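Local coordinates for heat shock protein, putative (Plasmodium falciparum, PDB 1Y6Z), which forms the middle domain of a putative Hsp90-family chaperone, which probably binds unfolded proteins and couples ATP hydrolysis to their folding, at residues Gln9-Leu14 / Tyr36-Val41; Leu51-Ser56 / Asn152-Tyr157; Thr188-Tyr193 / Asp230-Leu235. All blocks are in the same frame, centred on the assembly; numbering follows the deposited sequence.

Contact 1: residues Gln9-Leu14 / Tyr36-Val41; sequences QDEKSL and YVHFNV
H38 ND1, hydrogen-bonded to Y19 OH, is flanked from the segment 9-14 by E11 CB at 3.8 Å and, more loosely, by L14 CD1, which lies 4.3 Å from H38 ND1 at the ring edge. The other ring nitrogen, NE2, pairs with the carbonyl oxygen of W7, and the two bonds together fix the ring's rotation. CE1 sits between these nitrogens, 3.4 Å from Q9 O, and that oxygen lies near the ring plane, so the backbone of Q9 faces a C-H carbon next to two polar grips.

E11 takes up one face of the ring. Its CG lies between backbone N and carbonyl carbon (chi1 52°), and the bend at chi2 (-64°) folds the carboxylate back over the imidazole. OE2 lies 3.9 Å above the H38 ring plane, displaced toward the rim, and the two flat groups stand 77° apart.

In the fold, this puts the turn leading into helix 16-27 against strand 35-41, at the edge of the mixed sheet in the Hsp90 middle domain. Residues 11-13 have helical backbone angles but lack regular helix bonds.

OE2 of E11 is 4.0 Å from H38 ND1 without bonding to it, and would probably favour a protonated imidazole, a state the structure does not settle.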
# COMPACT_ATOMS: atom_id res chain seq x y z
N GLN B 9 -6.85 17.08 -19.98
CA GLN B 9 -6.71 16.10 -21.04
C GLN B 9 -6.63 14.67 -20.45
O GLN B 9 -6.18 14.46 -19.32
CB GLN B 9 -5.46 16.42 -21.87
CG GLN B 9 -5.32 17.91 -22.26
CD GLN B 9 -4.23 18.16 -23.30
OE1 GLN B 9 -4.17 17.49 -24.33
NE2 GLN B 9 -3.37 19.14 -23.04
N ASP B 10 -7.08 13.68 -21.21
CA ASP B 10 -6.99 12.28 -20.73
C ASP B 10 -5.55 11.81 -20.88
O ASP B 10 -4.95 11.98 -21.93
CB ASP B 10 -7.90 11.38 -21.54
CG ASP B 10 -7.48 11.32 -23.00
OD1 ASP B 10 -6.93 12.35 -23.49
OD2 ASP B 10 -7.69 10.25 -23.64
N GLU B 11 -4.99 11.20 -19.85
CA GLU B 11 -3.62 10.74 -19.91
C GLU B 11 -3.31 9.88 -21.14
O GLU B 11 -2.17 9.83 -21.57
CB GLU B 11 -3.22 10.03 -18.61
CG GLU B 11 -4.18 8.90 -18.18
CD GLU B 11 -5.57 9.39 -17.83
OE1 GLU B 11 -6.53 8.58 -18.01
OE2 GLU B 11 -5.71 10.56 -17.38
N LYS B 12 -4.35 9.26 -21.73
CA LYS B 12 -4.16 8.22 -22.76
C LYS B 12 -3.59 8.72 -24.07
O LYS B 12 -2.96 7.95 -24.76
CB LYS B 12 -5.44 7.43 -23.00
CG LYS B 12 -5.70 6.39 -21.93
CD LYS B 12 -7.19 6.19 -21.71
CE LYS B 12 -7.72 7.00 -20.53
NZ LYS B 12 -9.22 7.09 -20.59
N SER B 13 -3.83 9.97 -24.41
CA SER B 13 -3.29 10.51 -25.64
C SER B 13 -1.89 11.11 -25.44
O SER B 13 -1.09 11.16 -26.39
CB SER B 13 -4.22 11.57 -26.22
OG SER B 13 -3.98 11.69 -27.63
N LEU B 14 -1.61 11.54 -24.21
CA LEU B 14 -0.34 12.20 -23.80
C LEU B 14 0.91 11.30 -23.82
O LEU B 14 0.86 10.15 -23.43
CB LEU B 14 -0.52 12.80 -22.38
CG LEU B 14 -1.76 13.72 -22.21
CD1 LEU B 14 -2.05 14.18 -20.75
CD2 LEU B 14 -1.63 14.88 -23.13
N TYR B 36 6.49 10.68 -12.39
CA TYR B 36 5.28 11.47 -12.27
C TYR B 36 4.08 10.55 -12.20
O TYR B 36 4.18 9.40 -12.64
CB TYR B 36 5.08 12.44 -13.45
CG TYR B 36 4.87 11.77 -14.78
CD1 TYR B 36 3.57 11.54 -15.28
CD2 TYR B 36 5.95 11.38 -15.55
CE1 TYR B 36 3.39 10.92 -16.51
CE2 TYR B 36 5.76 10.74 -16.81
CZ TYR B 36 4.48 10.53 -17.26
OH TYR B 36 4.31 9.90 -18.48
N VAL B 37 2.96 11.09 -11.71
CA VAL B 37 1.66 10.42 -11.81
C VAL B 37 0.59 11.50 -12.04
O VAL B 37 0.65 12.57 -11.42
CB VAL B 37 1.36 9.54 -10.54
CG1 VAL B 37 1.49 10.33 -9.30
CG2 VAL B 37 -0.02 8.86 -10.65
N HIS B 38 -0.35 11.19 -12.93
CA HIS B 38 -1.46 12.08 -13.27
C HIS B 38 -2.70 11.31 -12.79
O HIS B 38 -2.92 10.18 -13.22
CB HIS B 38 -1.47 12.28 -14.77
CG HIS B 38 -2.61 13.12 -15.27
ND1 HIS B 38 -2.87 13.28 -16.61
CD2 HIS B 38 -3.54 13.87 -14.62
CE1 HIS B 38 -3.93 14.07 -16.77
NE2 HIS B 38 -4.33 14.45 -15.58
N PHE B 39 -3.44 11.89 -11.84
CA PHE B 39 -4.67 11.26 -11.42
C PHE B 39 -5.82 12.24 -11.35
O PHE B 39 -5.64 13.46 -11.26
CB PHE B 39 -4.45 10.50 -10.11
CG PHE B 39 -4.08 11.34 -8.94
CD1 PHE B 39 -5.03 11.61 -7.94
CD2 PHE B 39 -2.78 11.84 -8.80
CE1 PHE B 39 -4.71 12.35 -6.83
CE2 PHE B 39 -2.45 12.61 -7.67
CZ PHE B 39 -3.41 12.86 -6.68
N ASN B 40 -7.01 11.68 -11.38
CA ASN B 40 -8.23 12.48 -11.36
C ASN B 40 -9.15 11.82 -10.37
O ASN B 40 -9.24 10.58 -10.36
CB ASN B 40 -8.86 12.48 -12.75
CG ASN B 40 -7.96 13.10 -13.81
OD1 ASN B 40 -7.50 14.25 -13.69
ND2 ASN B 40 -7.69 12.32 -14.87
N VAL B 41 -9.74 12.62 -9.51
CA VAL B 41 -10.75 12.12 -8.60
C VAL B 41 -12.11 12.71 -8.96
O VAL B 41 -12.22 13.91 -9.17
CB VAL B 41 -10.38 12.43 -7.15
CG1 VAL B 41 -11.39 11.80 -6.23
CG2 VAL B 41 -8.99 11.87 -6.85

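Contact 2: residues Leu51-Ser56 / Asn152-Tyr157; sequences LYIPGS and NTFGKY
F154 reaches from helix 145-164 to the chain that leaves strand 47-53, and two backbone carbonyl oxygens meet the edge of its ring. P54 O lies 3.2 Å from F154 CE1, and S56 O is 3.5 Å from F154 CZ, both near the ring plane. They therefore approach the weakly positive C-H rim and not the electron-rich face. No conventional hydrogen bond joins the two segments.

Apolar contacts involve much the same end of the ring. The CG2 branch of I53 is 4.0 Å from F154 CE1, arriving obliquely, and P54 CB packs 3.9 Å from F154 CZ. The phenyl is carried there with CG anti to the carbonyl carbon (chi1 -60°). The methyl of the preceding residue, T153 CG2, stands 3.6 Å above the centre of the F154 ring and also rests 4.0 Å from S56 C, filling the angle between ring and loop. F96 stacks with F154 as well.

Polar groups turn elsewhere: S56 OG bonds to D31, and T153 OG1 to the carbonyl oxygen of K149 within its own helix. The helix is kinked just past F154, where Y157 N bonds to F154 O at 2.9 Å while the nitrogens of K156 and Y157 lack the regular bond to the preceding turn.

With methyls, a proline ring and C-H···O approaches in place of directional bonds, the union of sheet and helix here probably depends on shape fit and burial, supplemented by weak electrostatic attraction at the phenyl rim.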
# COMPACT_ATOMS: atom_id res chain seq x y z
N LEU B 51 1.67 14.99 -10.23
CA LEU B 51 2.64 15.16 -9.19
C LEU B 51 3.95 14.63 -9.80
O LEU B 51 3.92 13.65 -10.47
CB LEU B 51 2.26 14.26 -8.02
CG LEU B 51 0.99 14.63 -7.21
CD1 LEU B 51 0.92 13.54 -6.03
CD2 LEU B 51 1.15 16.01 -6.65
N TYR B 52 5.05 15.35 -9.60
CA TYR B 52 6.36 15.03 -10.16
C TYR B 52 7.37 14.91 -9.01
O TYR B 52 7.37 15.70 -8.08
CB TYR B 52 6.84 16.18 -11.02
CG TYR B 52 6.04 16.38 -12.31
CD1 TYR B 52 4.94 17.22 -12.34
CD2 TYR B 52 6.43 15.73 -13.48
CE1 TYR B 52 4.20 17.44 -13.54
CE2 TYR B 52 5.71 15.91 -14.65
CZ TYR B 52 4.60 16.77 -14.68
OH TYR B 52 3.94 17.00 -15.89
N ILE B 53 8.28 13.96 -9.13
CA ILE B 53 9.49 13.90 -8.36
C ILE B 53 10.54 14.55 -9.24
O ILE B 53 10.79 14.09 -10.38
CB ILE B 53 9.88 12.46 -8.06
CG1 ILE B 53 8.82 11.85 -7.14
CG2 ILE B 53 11.28 12.38 -7.38
CD1 ILE B 53 9.14 10.40 -6.81
N PRO B 54 11.12 15.64 -8.76
CA PRO B 54 12.11 16.36 -9.56
C PRO B 54 13.33 15.51 -9.85
O PRO B 54 13.61 14.58 -9.10
CB PRO B 54 12.48 17.58 -8.64
CG PRO B 54 11.22 17.79 -7.87
CD PRO B 54 10.84 16.36 -7.50
N GLY B 55 14.07 15.84 -10.91
CA GLY B 55 15.36 15.20 -11.21
C GLY B 55 16.53 15.52 -10.29
O GLY B 55 17.53 14.78 -10.27
N SER B 56 16.43 16.64 -9.56
CA SER B 56 17.49 17.14 -8.73
C SER B 56 16.85 18.02 -7.67
O SER B 56 15.67 18.37 -7.78
CB SER B 56 18.55 17.92 -9.53
OG SER B 56 17.99 19.07 -10.15
N ASN B 152 19.63 8.95 -3.09
CA ASN B 152 20.82 9.87 -2.93
C ASN B 152 20.44 11.36 -2.81
O ASN B 152 21.09 12.12 -2.08
CB ASN B 152 21.81 9.71 -4.09
CG ASN B 152 22.63 8.41 -4.03
OD1 ASN B 152 23.20 7.98 -5.05
ND2 ASN B 152 22.67 7.78 -2.87
N THR B 153 19.37 11.78 -3.50
CA THR B 153 18.91 13.21 -3.52
C THR B 153 17.84 13.52 -2.47
O THR B 153 17.91 14.57 -1.79
CB THR B 153 18.31 13.55 -4.91
OG1 THR B 153 19.18 13.03 -5.94
CG2 THR B 153 18.00 15.11 -5.12
N PHE B 154 16.83 12.63 -2.38
CA PHE B 154 15.63 12.88 -1.60
C PHE B 154 15.42 11.91 -0.42
O PHE B 154 14.52 12.09 0.38
CB PHE B 154 14.39 12.83 -2.51
CG PHE B 154 14.41 13.84 -3.60
CD1 PHE B 154 14.50 13.43 -4.94
CD2 PHE B 154 14.30 15.22 -3.31
CE1 PHE B 154 14.51 14.37 -6.04
CE2 PHE B 154 14.31 16.20 -4.38
CZ PHE B 154 14.44 15.76 -5.76
N GLY B 155 16.32 10.94 -0.28
CA GLY B 155 16.29 10.01 0.87
C GLY B 155 16.27 10.67 2.23
O GLY B 155 15.66 10.13 3.15
N LYS B 156 16.95 11.84 2.38
CA LYS B 156 16.90 12.57 3.63
C LYS B 156 15.47 12.94 3.99
O LYS B 156 15.09 12.91 5.17
CB LYS B 156 17.80 13.83 3.59
CG LYS B 156 17.49 14.74 2.36
CD LYS B 156 18.62 15.80 2.19
CE LYS B 156 18.10 16.98 1.36
NZ LYS B 156 19.20 18.09 1.31
N TYR B 157 14.66 13.29 2.97
CA TYR B 157 13.25 13.69 3.23
C TYR B 157 12.43 12.49 3.74
O TYR B 157 11.61 12.62 4.60
CB TYR B 157 12.60 14.29 1.98
CG TYR B 157 13.16 15.64 1.71
CD1 TYR B 157 14.12 15.83 0.73
CD2 TYR B 157 12.80 16.71 2.50
CE1 TYR B 157 14.66 17.15 0.51
CE2 TYR B 157 13.32 18.05 2.27
CZ TYR B 157 14.23 18.24 1.30
OH TYR B 157 14.83 19.52 1.12

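Contact 3: residues Thr188-Tyr193 / Asp230-Leu235; sequences TDLDSY and DVLFSL
The tight part of the contact centres on Y193 and L232. Y193 CG is anti to the backbone N (chi1 -178°), which extends the ring from helix 190-195 to the backbone at D230. There Y193 OH donates to D230 O at a short 2.5 Å. The C=O···donor angle is 138°, and the hydroxyl stands 42° out of the carbonyl plane, so it does not follow a lone-pair direction. Y205 N also bonds to the Y193 hydroxyl, gripping it from a second strand. Beside the bond, D230 CB lies 3.7 Å from Y193 CE1, and the D230 carboxylate is held by S180 OG, N182 N and its own neighbour V231 N.

L232 wedges its two methyls into the opposing segment. L232 CD2 touches both Y193 CD1, at 3.6 Å and obliquely to the ring, and T188 CG2, at 3.7 Å. The other branch, L232 CD1, meets L190 CD2 at 3.7 Å, the two leucines crossing at about a right angle.

The looser side is the more polar one, where D189 and S192, both partly exposed, make no contact with 230-235. D189 is the N-cap of helix 190-195: its OD1 accepts from S192 N at 3.0 Å and from S192 OG at 2.6 Å, both on the syn side but tilted out of the carboxylate plane, while OD2 forms a salt bridge with K140.

Strand 231-234 pairs in parallel with 204-208 and, through V231 and F233, also bonds to I181 and Y179. Helix 190-195, entered from the short strand 188-189, packs beside D230 and L232, and L190 continues the apolar layer to L246 of helix 237-249.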
# COMPACT_ATOMS: atom_id res chain seq x y z
N THR B 188 21.44 -1.27 2.20
CA THR B 188 20.38 -2.27 2.31
C THR B 188 19.10 -1.59 2.82
O THR B 188 19.18 -0.62 3.63
CB THR B 188 20.74 -3.39 3.30
OG1 THR B 188 19.65 -4.33 3.37
CG2 THR B 188 21.02 -2.83 4.69
N ASP B 189 17.95 -2.12 2.40
CA ASP B 189 16.72 -1.62 2.95
C ASP B 189 16.39 -2.45 4.21
O ASP B 189 17.11 -3.42 4.53
CB ASP B 189 15.59 -1.55 1.89
CG ASP B 189 15.23 -2.93 1.30
OD1 ASP B 189 15.73 -3.96 1.81
OD2 ASP B 189 14.45 -3.01 0.33
N LEU B 190 15.39 -2.05 4.95
CA LEU B 190 15.08 -2.75 6.19
C LEU B 190 14.55 -4.19 5.95
O LEU B 190 14.92 -5.14 6.67
CB LEU B 190 14.16 -1.93 7.09
CG LEU B 190 14.66 -0.51 7.54
CD1 LEU B 190 13.60 0.23 8.44
CD2 LEU B 190 16.02 -0.60 8.27
N ASP B 191 13.71 -4.36 4.95
CA ASP B 191 13.10 -5.69 4.73
C ASP B 191 14.17 -6.71 4.34
O ASP B 191 14.07 -7.89 4.71
CB ASP B 191 12.01 -5.61 3.67
CG ASP B 191 10.80 -4.78 4.10
OD1 ASP B 191 10.14 -4.27 3.19
OD2 ASP B 191 10.46 -4.64 5.31
N SER B 192 15.19 -6.27 3.62
CA SER B 192 16.27 -7.13 3.23
C SER B 192 17.12 -7.49 4.46
O SER B 192 17.55 -8.64 4.58
CB SER B 192 17.15 -6.53 2.15
OG SER B 192 16.43 -6.32 0.95
N TYR B 193 17.33 -6.52 5.34
CA TYR B 193 17.95 -6.80 6.63
C TYR B 193 17.15 -7.87 7.37
O TYR B 193 17.75 -8.83 7.87
CB TYR B 193 18.11 -5.55 7.50
CG TYR B 193 18.79 -5.76 8.86
CD1 TYR B 193 20.07 -5.24 9.11
CD2 TYR B 193 18.15 -6.44 9.89
CE1 TYR B 193 20.67 -5.38 10.35
CE2 TYR B 193 18.77 -6.63 11.11
CZ TYR B 193 20.02 -6.11 11.34
OH TYR B 193 20.58 -6.31 12.60
N ASP B 230 24.10 -8.67 11.36
CA ASP B 230 24.35 -7.41 10.66
C ASP B 230 23.94 -6.25 11.55
O ASP B 230 23.08 -6.38 12.43
CB ASP B 230 23.65 -7.35 9.28
CG ASP B 230 24.26 -6.27 8.36
OD1 ASP B 230 25.34 -5.74 8.66
OD2 ASP B 230 23.65 -5.97 7.29
N VAL B 231 24.57 -5.10 11.30
CA VAL B 231 24.28 -3.86 11.98
C VAL B 231 24.28 -2.74 10.94
O VAL B 231 25.23 -2.58 10.18
CB VAL B 231 25.35 -3.52 13.04
CG1 VAL B 231 25.09 -2.16 13.69
CG2 VAL B 231 25.35 -4.56 14.13
N LEU B 232 23.22 -1.94 10.96
CA LEU B 232 23.15 -0.78 10.06
C LEU B 232 23.97 0.37 10.60
O LEU B 232 24.12 0.51 11.81
CB LEU B 232 21.71 -0.28 9.97
CG LEU B 232 20.69 -1.37 9.71
CD1 LEU B 232 19.28 -0.79 10.09
CD2 LEU B 232 20.87 -1.79 8.26
N PHE B 233 24.44 1.23 9.70
CA PHE B 233 25.17 2.42 10.11
C PHE B 233 24.33 3.71 10.06
O PHE B 233 23.72 4.02 9.03
CB PHE B 233 26.40 2.59 9.21
CG PHE B 233 27.37 1.41 9.22
CD1 PHE B 233 28.12 1.12 8.09
CD2 PHE B 233 27.52 0.61 10.36
CE1 PHE B 233 29.02 0.03 8.09
CE2 PHE B 233 28.41 -0.49 10.36
CZ PHE B 233 29.14 -0.78 9.25
N SER B 234 24.30 4.43 11.18
CA SER B 234 23.83 5.81 11.25
C SER B 234 25.03 6.77 11.06
O SER B 234 26.04 6.72 11.78
CB SER B 234 23.06 6.05 12.55
OG SER B 234 22.81 7.42 12.79
N LEU B 235 24.96 7.60 10.03
CA LEU B 235 26.07 8.50 9.74
C LEU B 235 25.65 9.97 9.87
O LEU B 235 26.48 10.86 9.77
CB LEU B 235 26.67 8.17 8.38
CG LEU B 235 27.00 6.71 8.04
CD1 LEU B 235 27.46 6.56 6.61
CD2 LEU B 235 28.05 6.04 8.96

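How the contacts relate
The three contacts follow one another in series along the chain and spread across the elongated Hsp90 middle domain. Contacts 1 and 2 have centres about 21 Å apart and share the mixed sheet: strands 35-41 and 47-53 are antiparallel neighbours, joined by a probable hydrogen bond from L51 N to V37 O (2.9 Å). Contact 3 sets helix 190-195 and the short strand 188-189 against strand 231-234 of a separate parallel sheet, about 21 Å from contact 2 and 37 Å from contact 1 between centres. Contact 2, nearest the chain's centre, joins the first sheet to helix 145-164, so it helps connect the mixed-sheet part with the helices leading on to the part holding contact 3.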